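Long-range contacts in ferrous iron transport protein B (Escherichia coli, PDB 3I8X), which probably couples GTP binding to channel opening and uptake of ferrous iron across the bacterial inner membrane, the chain described being its cytoplasmic N-terminal GTPase domain: residues 9-14 against 99-104; 18-23 against 39-44; 56-61 against 75-80; 88-93 against 116-121. One frame throughout, in Å; residues are numbered along the deposited sequence.

Contact 1. Residues 9-14 against 99-104. With GDP (guanosine-5'-diphosphate), chain D.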
# COMPACT_ATOMS: atom_id res chain seq x y z
N ILE A 9 5.01 -5.38 2.79
CA ILE A 9 3.59 -5.32 3.09
C ILE A 9 2.78 -6.13 2.06
O ILE A 9 3.12 -6.20 0.88
CB ILE A 9 3.08 -3.84 3.20
CG1 ILE A 9 1.64 -3.81 3.75
CG2 ILE A 9 3.18 -3.14 1.88
CD1 ILE A 9 1.27 -2.61 4.54
N GLY A 10 1.73 -6.76 2.54
CA GLY A 10 0.85 -7.54 1.72
C GLY A 10 -0.26 -8.10 2.58
O GLY A 10 -0.24 -7.98 3.81
N ASN A 11 -1.23 -8.71 1.92
CA ASN A 11 -2.34 -9.35 2.60
C ASN A 11 -1.81 -10.56 3.41
O ASN A 11 -0.70 -11.02 3.18
CB ASN A 11 -3.40 -9.83 1.59
CG ASN A 11 -4.17 -8.71 0.92
OD1 ASN A 11 -3.83 -7.55 0.97
ND2 ASN A 11 -5.21 -9.09 0.25
N PRO A 12 -2.62 -11.08 4.35
CA PRO A 12 -2.22 -12.33 4.99
C PRO A 12 -2.12 -13.48 4.00
O PRO A 12 -2.87 -13.52 3.00
CB PRO A 12 -3.36 -12.60 5.97
CG PRO A 12 -4.05 -11.34 6.14
CD PRO A 12 -3.92 -10.60 4.82
N ASN A 13 -1.20 -14.40 4.28
CA ASN A 13 -0.98 -15.58 3.46
C ASN A 13 -0.77 -15.28 1.96
O ASN A 13 -1.36 -15.96 1.08
CB ASN A 13 -2.12 -16.58 3.69
CG ASN A 13 -1.78 -17.98 3.26
OD1 ASN A 13 -0.71 -18.50 3.60
ND2 ASN A 13 -2.69 -18.62 2.53
N SER A 14 0.10 -14.31 1.69
CA SER A 14 0.49 -13.90 0.32
C SER A 14 1.91 -14.31 -0.08
O SER A 14 2.31 -14.13 -1.22
CB SER A 14 0.34 -12.39 0.18
OG SER A 14 -1.03 -12.03 0.27
N GLU A 99 -7.65 -9.15 -7.43
CA GLU A 99 -8.58 -8.03 -7.22
C GLU A 99 -8.73 -7.66 -5.76
O GLU A 99 -8.76 -6.47 -5.40
CB GLU A 99 -9.94 -8.35 -7.80
CG GLU A 99 -10.99 -7.26 -7.59
CD GLU A 99 -12.12 -7.30 -8.63
OE1 GLU A 99 -12.13 -8.26 -9.45
OE2 GLU A 99 -12.98 -6.38 -8.62
N ARG A 100 -8.87 -8.69 -4.93
CA ARG A 100 -8.82 -8.52 -3.47
C ARG A 100 -7.49 -7.92 -2.99
O ARG A 100 -7.51 -7.04 -2.13
CB ARG A 100 -9.10 -9.85 -2.76
CG ARG A 100 -8.73 -9.82 -1.27
CD ARG A 100 -9.48 -10.83 -0.45
NE ARG A 100 -9.50 -10.40 0.94
CZ ARG A 100 -10.29 -10.91 1.87
NH1 ARG A 100 -11.17 -11.88 1.59
NH2 ARG A 100 -10.23 -10.40 3.11
N ASN A 101 -6.36 -8.36 -3.54
CA ASN A 101 -5.03 -7.93 -3.08
C ASN A 101 -4.67 -6.48 -3.49
O ASN A 101 -3.87 -5.78 -2.83
CB ASN A 101 -3.91 -8.89 -3.56
CG ASN A 101 -3.75 -10.14 -2.68
OD1 ASN A 101 -2.66 -10.42 -2.21
ND2 ASN A 101 -4.85 -10.90 -2.48
N LEU A 102 -5.25 -6.04 -4.60
CA LEU A 102 -5.05 -4.67 -5.11
C LEU A 102 -5.73 -3.56 -4.32
O LEU A 102 -5.39 -2.40 -4.55
CB LEU A 102 -5.47 -4.55 -6.59
CG LEU A 102 -4.55 -5.25 -7.61
CD1 LEU A 102 -5.18 -5.17 -9.03
CD2 LEU A 102 -3.14 -4.67 -7.58
N TYR A 103 -6.65 -3.89 -3.39
CA TYR A 103 -7.19 -2.84 -2.51
C TYR A 103 -6.08 -2.16 -1.71
O TYR A 103 -5.96 -0.94 -1.70
CB TYR A 103 -8.28 -3.35 -1.57
CG TYR A 103 -9.11 -2.23 -1.00
CD1 TYR A 103 -10.12 -1.63 -1.77
CD2 TYR A 103 -8.86 -1.70 0.29
CE1 TYR A 103 -10.88 -0.59 -1.29
CE2 TYR A 103 -9.62 -0.61 0.78
CZ TYR A 103 -10.63 -0.07 -0.03
OH TYR A 103 -11.43 0.99 0.40
N LEU A 104 -5.23 -2.97 -1.10
CA LEU A 104 -4.07 -2.46 -0.37
C LEU A 104 -3.09 -1.74 -1.27
O LEU A 104 -2.60 -0.70 -0.90
CB LEU A 104 -3.34 -3.58 0.37
CG LEU A 104 -2.03 -3.28 1.13
CD1 LEU A 104 -2.25 -2.36 2.30
CD2 LEU A 104 -1.39 -4.60 1.56
PB GDP D . 2.45 -14.79 4.71
O1B GDP D . 1.31 -14.89 5.68
O2B GDP D . 2.12 -13.65 3.82
O3B GDP D . 3.64 -14.48 5.59
O3A GDP D . 2.64 -16.13 3.83
PA GDP D . 3.79 -17.31 3.84
O1A GDP D . 3.90 -18.11 5.13
O2A GDP D . 5.14 -16.96 3.27
O5' GDP D . 3.19 -18.29 2.72
C5' GDP D . 1.96 -18.98 2.87
C4' GDP D . 2.13 -20.37 2.25
O4' GDP D . 2.27 -20.23 0.84
C3' GDP D . 3.39 -21.07 2.72
O3' GDP D . 3.20 -22.47 2.84
C2' GDP D . 4.42 -20.81 1.65
O2' GDP D . 5.41 -21.85 1.62
C1' GDP D . 3.56 -20.71 0.40
N9 GDP D . 4.11 -19.80 -0.65
C8 GDP D . 4.74 -18.63 -0.51
N7 GDP D . 5.06 -18.11 -1.73
C5 GDP D . 4.61 -18.95 -2.68
C6 GDP D . 4.60 -19.01 -4.17
O6 GDP D . 5.11 -18.12 -4.86
N1 GDP D . 4.02 -20.05 -4.76
C2 GDP D . 3.46 -21.04 -4.03
N2 GDP D . 2.89 -22.07 -4.66
N3 GDP D . 3.43 -21.07 -2.67
C4 GDP D . 3.98 -20.06 -1.95

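Contact 2. Residues 18-23 against 39-44. With GDP (guanosine-5'-diphosphate), chain D.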
# COMPACT_ATOMS: atom_id res chain seq x y z
N THR A 18 7.63 -16.04 3.47
CA THR A 18 8.49 -16.81 2.59
C THR A 18 9.43 -15.86 1.83
O THR A 18 10.63 -16.14 1.73
CB THR A 18 7.68 -17.68 1.58
OG1 THR A 18 6.88 -18.63 2.29
CG2 THR A 18 8.61 -18.43 0.62
N LEU A 19 8.90 -14.75 1.29
CA LEU A 19 9.78 -13.75 0.59
C LEU A 19 10.82 -13.15 1.54
O LEU A 19 12.00 -13.09 1.21
CB LEU A 19 8.96 -12.64 -0.07
CG LEU A 19 9.64 -11.52 -0.90
CD1 LEU A 19 10.72 -12.04 -1.88
CD2 LEU A 19 8.57 -10.66 -1.63
N PHE A 20 10.36 -12.75 2.72
CA PHE A 20 11.24 -12.23 3.76
C PHE A 20 12.39 -13.21 4.10
O PHE A 20 13.55 -12.83 4.11
CB PHE A 20 10.39 -11.88 4.98
CG PHE A 20 11.17 -11.32 6.12
CD1 PHE A 20 11.49 -9.98 6.17
CD2 PHE A 20 11.55 -12.14 7.19
CE1 PHE A 20 12.21 -9.45 7.23
CE2 PHE A 20 12.26 -11.62 8.25
CZ PHE A 20 12.57 -10.27 8.28
N ASN A 21 12.05 -14.48 4.29
CA ASN A 21 13.04 -15.47 4.66
C ASN A 21 14.05 -15.75 3.56
O ASN A 21 15.25 -15.84 3.86
CB ASN A 21 12.38 -16.76 5.19
CG ASN A 21 11.76 -16.55 6.55
OD1 ASN A 21 12.18 -15.69 7.29
ND2 ASN A 21 10.75 -17.33 6.88
N GLN A 22 13.58 -15.83 2.30
CA GLN A 22 14.48 -16.00 1.15
C GLN A 22 15.42 -14.81 0.94
O GLN A 22 16.46 -14.95 0.35
CB GLN A 22 13.69 -16.19 -0.15
CG GLN A 22 12.91 -17.51 -0.28
CD GLN A 22 13.62 -18.61 -1.10
OE1 GLN A 22 14.62 -18.38 -1.79
NE2 GLN A 22 13.08 -19.82 -1.00
N LEU A 23 15.01 -13.63 1.39
CA LEU A 23 15.79 -12.42 1.16
C LEU A 23 16.83 -12.25 2.26
O LEU A 23 17.98 -11.95 1.98
CB LEU A 23 14.88 -11.17 1.06
CG LEU A 23 14.20 -10.88 -0.30
CD1 LEU A 23 13.30 -9.67 -0.14
CD2 LEU A 23 15.17 -10.64 -1.49
N GLU A 39 4.67 -9.02 17.25
CA GLU A 39 6.05 -9.23 16.83
C GLU A 39 6.45 -8.28 15.70
O GLU A 39 5.75 -8.17 14.70
CB GLU A 39 6.27 -10.69 16.40
CG GLU A 39 7.54 -10.91 15.59
CD GLU A 39 7.87 -12.38 15.36
OE1 GLU A 39 8.55 -12.98 16.22
OE2 GLU A 39 7.48 -12.94 14.30
N ARG A 40 7.56 -7.56 15.92
CA ARG A 40 8.27 -6.80 14.88
C ARG A 40 9.51 -7.55 14.50
O ARG A 40 10.33 -7.91 15.34
CB ARG A 40 8.69 -5.41 15.36
CG ARG A 40 9.43 -4.65 14.26
CD ARG A 40 9.67 -3.20 14.59
NE ARG A 40 10.64 -2.58 13.66
CZ ARG A 40 10.76 -1.27 13.46
NH1 ARG A 40 9.98 -0.40 14.10
NH2 ARG A 40 11.67 -0.81 12.60
N LYS A 41 9.67 -7.72 13.19
CA LYS A 41 10.59 -8.65 12.61
C LYS A 41 11.29 -7.95 11.45
O LYS A 41 10.63 -7.40 10.54
CB LYS A 41 9.78 -9.83 12.11
CG LYS A 41 10.50 -11.00 11.51
CD LYS A 41 9.59 -12.26 11.68
CE LYS A 41 9.61 -13.19 10.46
NZ LYS A 41 9.09 -14.55 10.78
N GLU A 42 12.62 -7.93 11.49
CA GLU A 42 13.35 -7.31 10.41
C GLU A 42 14.66 -8.01 10.14
O GLU A 42 15.16 -8.78 10.95
CB GLU A 42 13.49 -5.79 10.63
CG GLU A 42 14.23 -5.32 11.85
CD GLU A 42 14.42 -3.78 11.85
OE1 GLU A 42 13.41 -3.07 12.02
OE2 GLU A 42 15.56 -3.30 11.69
N GLY A 43 15.19 -7.79 8.94
CA GLY A 43 16.44 -8.43 8.54
C GLY A 43 17.22 -7.63 7.52
O GLY A 43 16.89 -6.51 7.24
N GLN A 44 18.23 -8.27 6.95
CA GLN A 44 19.23 -7.61 6.12
C GLN A 44 19.53 -8.42 4.89
O GLN A 44 19.48 -9.65 4.92
CB GLN A 44 20.54 -7.44 6.90
CG GLN A 44 20.40 -6.82 8.28
CD GLN A 44 20.10 -5.35 8.24
OE1 GLN A 44 20.25 -4.73 7.19
NE2 GLN A 44 19.66 -4.78 9.38
PB GDP D . 2.45 -14.79 4.71
O1B GDP D . 1.31 -14.89 5.68
O2B GDP D . 2.12 -13.65 3.82
O3B GDP D . 3.64 -14.48 5.59
O3A GDP D . 2.64 -16.13 3.83
PA GDP D . 3.79 -17.31 3.84
O1A GDP D . 3.90 -18.11 5.13
O2A GDP D . 5.14 -16.96 3.27
O5' GDP D . 3.19 -18.29 2.72
C5' GDP D . 1.96 -18.98 2.87
C4' GDP D . 2.13 -20.37 2.25
O4' GDP D . 2.27 -20.23 0.84
C3' GDP D . 3.39 -21.07 2.72
O3' GDP D . 3.20 -22.47 2.84
C2' GDP D . 4.42 -20.81 1.65
O2' GDP D . 5.41 -21.85 1.62
C1' GDP D . 3.56 -20.71 0.40
N9 GDP D . 4.11 -19.80 -0.65
C8 GDP D . 4.74 -18.63 -0.51
N7 GDP D . 5.06 -18.11 -1.73
C5 GDP D . 4.61 -18.95 -2.68
C6 GDP D . 4.60 -19.01 -4.17
O6 GDP D . 5.11 -18.12 -4.86
N1 GDP D . 4.02 -20.05 -4.76
C2 GDP D . 3.46 -21.04 -4.03
N2 GDP D . 2.89 -22.07 -4.66
N3 GDP D . 3.43 -21.07 -2.67
C4 GDP D . 3.98 -20.06 -1.95

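Contact 3. Residues 56-61 against 75-80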
# COMPACT_ATOMS: atom_id res chain seq x y z
N ASP A 56 9.54 -6.39 7.98
CA ASP A 56 8.29 -7.14 7.78
C ASP A 56 7.15 -6.46 8.53
O ASP A 56 7.29 -6.17 9.72
CB ASP A 56 8.39 -8.60 8.27
CG ASP A 56 7.28 -9.51 7.71
OD1 ASP A 56 6.55 -9.11 6.76
OD2 ASP A 56 7.15 -10.64 8.19
N LEU A 57 6.06 -6.16 7.84
CA LEU A 57 4.92 -5.55 8.46
C LEU A 57 3.80 -6.57 8.58
O LEU A 57 3.68 -7.45 7.75
CB LEU A 57 4.43 -4.36 7.63
CG LEU A 57 5.40 -3.22 7.36
CD1 LEU A 57 4.73 -2.21 6.45
CD2 LEU A 57 5.89 -2.59 8.66
N PRO A 58 2.93 -6.41 9.59
CA PRO A 58 1.86 -7.43 9.72
C PRO A 58 0.91 -7.43 8.49
O PRO A 58 0.68 -6.37 7.86
CB PRO A 58 1.12 -7.02 11.00
CG PRO A 58 1.92 -5.87 11.63
CD PRO A 58 2.80 -5.31 10.57
N GLY A 59 0.42 -8.62 8.15
CA GLY A 59 -0.48 -8.82 7.04
C GLY A 59 -1.76 -8.03 7.21
O GLY A 59 -2.32 -7.96 8.30
N THR A 60 -2.20 -7.39 6.13
CA THR A 60 -3.39 -6.58 6.19
C THR A 60 -4.06 -6.48 4.82
O THR A 60 -3.42 -6.52 3.77
CB THR A 60 -3.09 -5.17 6.82
OG1 THR A 60 -4.33 -4.48 7.07
CG2 THR A 60 -2.17 -4.30 5.95
N TYR A 61 -5.39 -6.45 4.85
CA TYR A 61 -6.21 -6.24 3.66
C TYR A 61 -6.17 -4.76 3.21
O TYR A 61 -6.32 -4.44 2.02
CB TYR A 61 -7.64 -6.66 3.95
CG TYR A 61 -8.57 -6.25 2.87
CD1 TYR A 61 -8.55 -6.88 1.61
CD2 TYR A 61 -9.45 -5.19 3.06
CE1 TYR A 61 -9.40 -6.46 0.60
CE2 TYR A 61 -10.31 -4.78 2.04
CZ TYR A 61 -10.27 -5.43 0.82
OH TYR A 61 -11.12 -5.01 -0.16
N GLN A 75 -3.52 -1.11 11.91
CA GLN A 75 -3.01 0.17 12.46
C GLN A 75 -1.48 0.21 12.53
O GLN A 75 -0.88 1.23 12.25
CB GLN A 75 -3.60 0.47 13.84
CG GLN A 75 -4.92 1.24 13.82
CD GLN A 75 -5.84 0.82 14.95
OE1 GLN A 75 -7.01 0.55 14.74
NE2 GLN A 75 -5.31 0.73 16.14
N ILE A 76 -0.87 -0.91 12.91
CA ILE A 76 0.60 -1.06 12.92
C ILE A 76 1.18 -0.84 11.53
O ILE A 76 2.16 -0.13 11.36
CB ILE A 76 1.04 -2.44 13.50
CG1 ILE A 76 0.78 -2.53 15.02
CG2 ILE A 76 2.55 -2.74 13.21
CD1 ILE A 76 0.91 -3.96 15.56
N ALA A 77 0.57 -1.46 10.53
CA ALA A 77 1.09 -1.39 9.17
C ALA A 77 0.95 0.04 8.66
O ALA A 77 1.88 0.62 8.11
CB ALA A 77 0.37 -2.38 8.27
N CYS A 78 -0.20 0.64 8.91
CA CYS A 78 -0.50 1.98 8.43
C CYS A 78 0.35 3.05 9.10
O CYS A 78 0.89 3.95 8.45
CB CYS A 78 -1.97 2.26 8.67
SG CYS A 78 -2.43 3.85 8.12
N HIS A 79 0.45 2.96 10.42
CA HIS A 79 1.34 3.83 11.18
C HIS A 79 2.81 3.77 10.66
O HIS A 79 3.44 4.80 10.46
CB HIS A 79 1.26 3.41 12.63
CG HIS A 79 2.21 4.13 13.50
ND1 HIS A 79 3.48 3.66 13.76
CD2 HIS A 79 2.10 5.31 14.16
CE1 HIS A 79 4.11 4.52 14.53
NE2 HIS A 79 3.30 5.53 14.79
N TYR A 80 3.33 2.58 10.42
CA TYR A 80 4.64 2.47 9.79
C TYR A 80 4.76 3.15 8.41
O TYR A 80 5.69 3.89 8.19
CB TYR A 80 5.07 1.02 9.64
CG TYR A 80 6.50 0.96 9.20
CD1 TYR A 80 7.53 1.10 10.12
CD2 TYR A 80 6.83 0.80 7.86
CE1 TYR A 80 8.85 1.06 9.72
CE2 TYR A 80 8.15 0.77 7.46
CZ TYR A 80 9.15 0.91 8.38
OH TYR A 80 10.46 0.90 7.98

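Contact 4. Residues 88-93 against 116-121. With GDP (guanosine-5'-diphosphate), chain D.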
# COMPACT_ATOMS: atom_id res chain seq x y z
N LEU A 88 11.25 2.89 0.48
CA LEU A 88 10.31 2.23 -0.42
C LEU A 88 9.66 0.99 0.19
O LEU A 88 10.06 0.48 1.26
CB LEU A 88 10.97 1.83 -1.73
CG LEU A 88 11.98 0.74 -1.73
CD1 LEU A 88 11.88 -0.12 -3.04
CD2 LEU A 88 13.34 1.34 -1.51
N LEU A 89 8.64 0.51 -0.52
CA LEU A 89 7.87 -0.63 -0.07
C LEU A 89 7.93 -1.70 -1.12
O LEU A 89 7.99 -1.41 -2.34
CB LEU A 89 6.40 -0.26 0.15
CG LEU A 89 6.04 0.96 1.01
CD1 LEU A 89 4.55 1.13 0.97
CD2 LEU A 89 6.52 0.82 2.46
N ILE A 90 7.90 -2.95 -0.65
CA ILE A 90 7.63 -4.09 -1.50
C ILE A 90 6.29 -4.66 -1.10
O ILE A 90 6.12 -5.12 0.02
CB ILE A 90 8.76 -5.16 -1.49
CG1 ILE A 90 10.06 -4.55 -2.04
CG2 ILE A 90 8.33 -6.38 -2.30
CD1 ILE A 90 11.33 -5.36 -1.76
N ASN A 91 5.35 -4.54 -2.04
CA ASN A 91 3.98 -4.98 -1.90
C ASN A 91 3.88 -6.36 -2.49
O ASN A 91 3.98 -6.54 -3.68
CB ASN A 91 3.05 -3.98 -2.58
CG ASN A 91 1.57 -4.35 -2.46
OD1 ASN A 91 1.09 -4.91 -1.45
ND2 ASN A 91 0.83 -3.98 -3.48
N VAL A 92 3.76 -7.36 -1.62
CA VAL A 92 3.64 -8.76 -2.03
C VAL A 92 2.17 -9.02 -2.32
O VAL A 92 1.31 -8.90 -1.43
CB VAL A 92 4.15 -9.76 -0.94
CG1 VAL A 92 4.37 -11.17 -1.55
CG2 VAL A 92 5.43 -9.24 -0.29
N VAL A 93 1.90 -9.33 -3.59
CA VAL A 93 0.53 -9.45 -4.11
C VAL A 93 0.34 -10.89 -4.53
O VAL A 93 1.20 -11.46 -5.17
CB VAL A 93 0.28 -8.52 -5.35
CG1 VAL A 93 -1.10 -8.81 -5.96
CG2 VAL A 93 0.41 -7.04 -4.94
N ILE A 116 7.37 -1.18 -5.22
CA ILE A 116 7.58 -2.28 -6.13
C ILE A 116 6.60 -3.39 -5.73
O ILE A 116 6.57 -3.84 -4.57
CB ILE A 116 8.98 -2.82 -6.05
CG1 ILE A 116 10.00 -1.74 -6.41
CG2 ILE A 116 9.10 -4.07 -6.97
CD1 ILE A 116 11.39 -2.10 -6.04
N VAL A 117 5.79 -3.81 -6.69
CA VAL A 117 4.88 -4.92 -6.50
C VAL A 117 5.63 -6.22 -6.77
O VAL A 117 6.14 -6.44 -7.88
CB VAL A 117 3.62 -4.80 -7.45
CG1 VAL A 117 2.81 -6.06 -7.44
CG2 VAL A 117 2.80 -3.60 -7.06
N ALA A 118 5.71 -7.08 -5.74
CA ALA A 118 6.14 -8.48 -5.94
C ALA A 118 4.91 -9.35 -6.19
O ALA A 118 4.14 -9.63 -5.25
CB ALA A 118 6.98 -9.00 -4.74
N LEU A 119 4.71 -9.75 -7.46
CA LEU A 119 3.53 -10.54 -7.86
C LEU A 119 3.81 -12.01 -7.61
O LEU A 119 4.51 -12.68 -8.37
CB LEU A 119 3.15 -10.31 -9.34
CG LEU A 119 1.72 -10.73 -9.78
CD1 LEU A 119 0.61 -9.94 -9.05
CD2 LEU A 119 1.52 -10.58 -11.27
N ASN A 120 3.24 -12.51 -6.52
CA ASN A 120 3.53 -13.83 -6.00
C ASN A 120 2.42 -14.86 -6.34
O ASN A 120 1.36 -14.50 -6.83
CB ASN A 120 3.65 -13.70 -4.46
CG ASN A 120 4.70 -14.59 -3.88
OD1 ASN A 120 5.42 -15.31 -4.57
ND2 ASN A 120 4.82 -14.53 -2.57
N MET A 121 2.70 -16.14 -6.06
CA MET A 121 1.74 -17.24 -6.20
C MET A 121 1.27 -17.38 -7.65
O MET A 121 0.08 -17.53 -7.95
CB MET A 121 0.57 -17.06 -5.24
CG MET A 121 0.98 -16.47 -3.89
SD MET A 121 0.81 -17.52 -2.49
CE MET A 121 -0.96 -17.32 -2.24
PB GDP D . 2.45 -14.79 4.71
O1B GDP D . 1.31 -14.89 5.68
O2B GDP D . 2.12 -13.65 3.82
O3B GDP D . 3.64 -14.48 5.59
O3A GDP D . 2.64 -16.13 3.83
PA GDP D . 3.79 -17.31 3.84
O1A GDP D . 3.90 -18.11 5.13
O2A GDP D . 5.14 -16.96 3.27
O5' GDP D . 3.19 -18.29 2.72
C5' GDP D . 1.96 -18.98 2.87
C4' GDP D . 2.13 -20.37 2.25
O4' GDP D . 2.27 -20.23 0.84
C3' GDP D . 3.39 -21.07 2.72
O3' GDP D . 3.20 -22.47 2.84
C2' GDP D . 4.42 -20.81 1.65
O2' GDP D . 5.41 -21.85 1.62
C1' GDP D . 3.56 -20.71 0.40
N9 GDP D . 4.11 -19.80 -0.65
C8 GDP D . 4.74 -18.63 -0.51
N7 GDP D . 5.06 -18.11 -1.73
C5 GDP D . 4.61 -18.95 -2.68
C6 GDP D . 4.60 -19.01 -4.17
O6 GDP D . 5.11 -18.12 -4.86
N1 GDP D . 4.02 -20.05 -4.76
C2 GDP D . 3.46 -21.04 -4.03
N2 GDP D . 2.89 -22.07 -4.66
N3 GDP D . 3.43 -21.07 -2.67
C4 GDP D . 3.98 -20.06 -1.95

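Contact 1. Residues 9-14 against 99-104
Leu104 of helix 98-110 lays a methyl against Ile9 and Gly10, where strand 4-10 gives way to the P-loop, the Walker A turn that wraps round the phosphates of GDP. This is the apolar part of the contact: CD2 of Leu104 lies 3.8 Å from CG1 of Ile9 and 3.7 Å from CA of Gly10. With CG anti to the backbone N (chi1 176°), Leu104 reaches off the helix toward the strand, and Gly10, having no side chain, presents bare main chain to the methyl.

Next to it two flat amides meet. Asn11 crosses Asn101 with the amide planes 31° apart and their CG atoms 3.9 Å from each other, while the CG methylene of Arg100, a more exposed residue, borders Asn11. Asparagine suits position 101 because both ends of its amide are used: OD1 accepts from Asp94 N, and ND2 bonds weakly to Asn97 O, which fixes the rotation of the group. A link from Ser14 OG to Asn101 OD1 at 3.4 Å is weak and unsettled, since Asn11 O competes for the same proton and the serine has two conformers.

The main-chain amides of the loop serve the nucleotide. Asn13 adopts a left-handed backbone conformation, which asparagine tolerates well, and successive amides face the beta phosphate: Asn13 N donates to O1B of GDP at 2.9 Å, and Ser14 N to O2B of GDP at 3.0 Å.

Contact 2. Residues 18-23 against 39-44
Phe20 lays the outer end of its ring against the aliphatic chain of Lys41 and the backbone beyond it. Its CE2 lies 3.8 Å from Lys41 CG and its CD2 3.9 Å from Lys41 CE, the lysine being bent at chi3 (141°) as it crosses the ring obliquely. The ring edge, at CZ, points at the carbonyl carbon of Glu42, 3.6 Å away. Gly43 suits the next place because a CB there would project toward that same CZ. Cut back to an alanine, Phe20 is likely to leave a gap between helix and strand, with the methylenes of Lys41 losing their apolar neighbour.

The helix is the one that follows the P-loop in the G domain, and its segment passes the strand segment at 8.8 Å between axes. Strand 39-46 starts at Glu39, in a stretch predicted to bind GTP; its other face carries a salt bridge in which NE and NH2 of Arg40 grip OE1 of Glu42 side-on, with NH2 to OE1 at 2.9 Å. At the start of the helix segment Thr18 serves the nucleotide doubly, and threonine suits the place because its hydroxyl can reach the same oxygen as its amide: Thr18 N donates to O2A of GDP at 2.7 Å, and Thr18 OG1 to the same O2A at 2.6 Å.

Contact 3. Residues 56-61 against 75-80
Leu57 and Pro58 of segment 56-61, the end of strand 51-56 and the loop after it, fit against three residues of helix 72-83. The segment carries the Asp-Leu-Pro-Gly sequence of the G3 motif, predicted to bind GTP, and the side chains of Leu57, Pro58 and Thr60 meet the helix.

Leu57 is the larger bump. Its CD2 sits at the root of the Tyr80 side chain, 3.6 Å from Tyr80 CG and 3.8 Å from Tyr80 CB, so the methyl occupies the angle between ring and helix; the two side chains cross at about a right angle. Pro58 makes the second bump, with CG of its rigid ring 3.6 Å from CG2 of Ile76. That isoleucine branch is anti to its own backbone N and faces the loop.

Between these two bumps the small Ala77 lets the backbones close in, its CA standing 5.7 Å from CA of Leu57. Asp56 and Leu57 O turn to the P-loop: Asp56 OD1 forms a salt bridge with Lys16 NZ, and Leu57 O accepts a hydrogen bond from the same nitrogen. Thr60 divides its branches: OG1 is hydrogen-bonded to Ser62 O, while the methyl CG2 rests 3.9 Å from CB of Ala77.

Contact 4. Residues 88-93 against 116-121
Residues Ile90 to Val93 pair in parallel register with Ile116 to Leu119, the two strand segments diverging by 24° and joined by a ladder of five backbone hydrogen bonds. It starts with Ile116 N to Leu89 O, passes through Asn91 and Ala118, and ends with Asn120 N to Val93 O at 2.7 Å.

On the face of Ile90 and Ala118, CG2 of Ile90 touches CB of Ala118 at 3.8 Å, the small alanine fitting beside the branched neighbour. Further back, CD1 of Leu88 meets CD1 of Ile116 at 3.6 Å. On the other face Val93 is wedged between two partners: with CG1 anti to the backbone N (chi1 173°), CG1 reaches CD1 of Leu119 at 3.7 Å, while CG2 meets CG1 of Val117 at 3.6 Å. Beta-branched residues fill such strands well, and helix 98-110 packs over Val93 on this face.

Asn120 lies alongside Val92, with ND2 3.5 Å from the valine CG1. Both ends of its amide are engaged beyond the strands: ND2 bonds to Ser14 O, and OD1 takes a weak bond from Ser150 N. Replacing Asn120 by an alanine is likely to leave Ser14 O without this donor and Ser150 N without its weak acceptor, losing one tie between the P-loop and strand 115-120. Met121 N gives a weak bond to O6 of GDP at 3.3 Å. Two parallel strands bridged by a helix form a beta-alpha-beta crossover of the P-loop GTPase fold, and Asn120 to Asp123 occupy the place of its guanine-reading G4 motif.

In the fold
All four contacts belong to the G domain. Contacts 2 and 3, then contact 4, follow in series along the chain; the first two are nested within the loop closed by contact 1, whereas contact 4 alternates with it. Contacts 1 and 4 have centres about 9 Å apart and are joined by neighbouring strands 4-10 and 88-94, with helix 98-110 linking the two strands of contact 4. The centre of contact 2 lies about 17 Å from that of contact 1, yet its helix continues the same P-loop. Contact 3 meets contact 1 through a probable Gly10-Thr60 backbone bond. Contacts 1, 2 and 4 touch GDP, so one central sheet carries the loops that hold both phosphates and base.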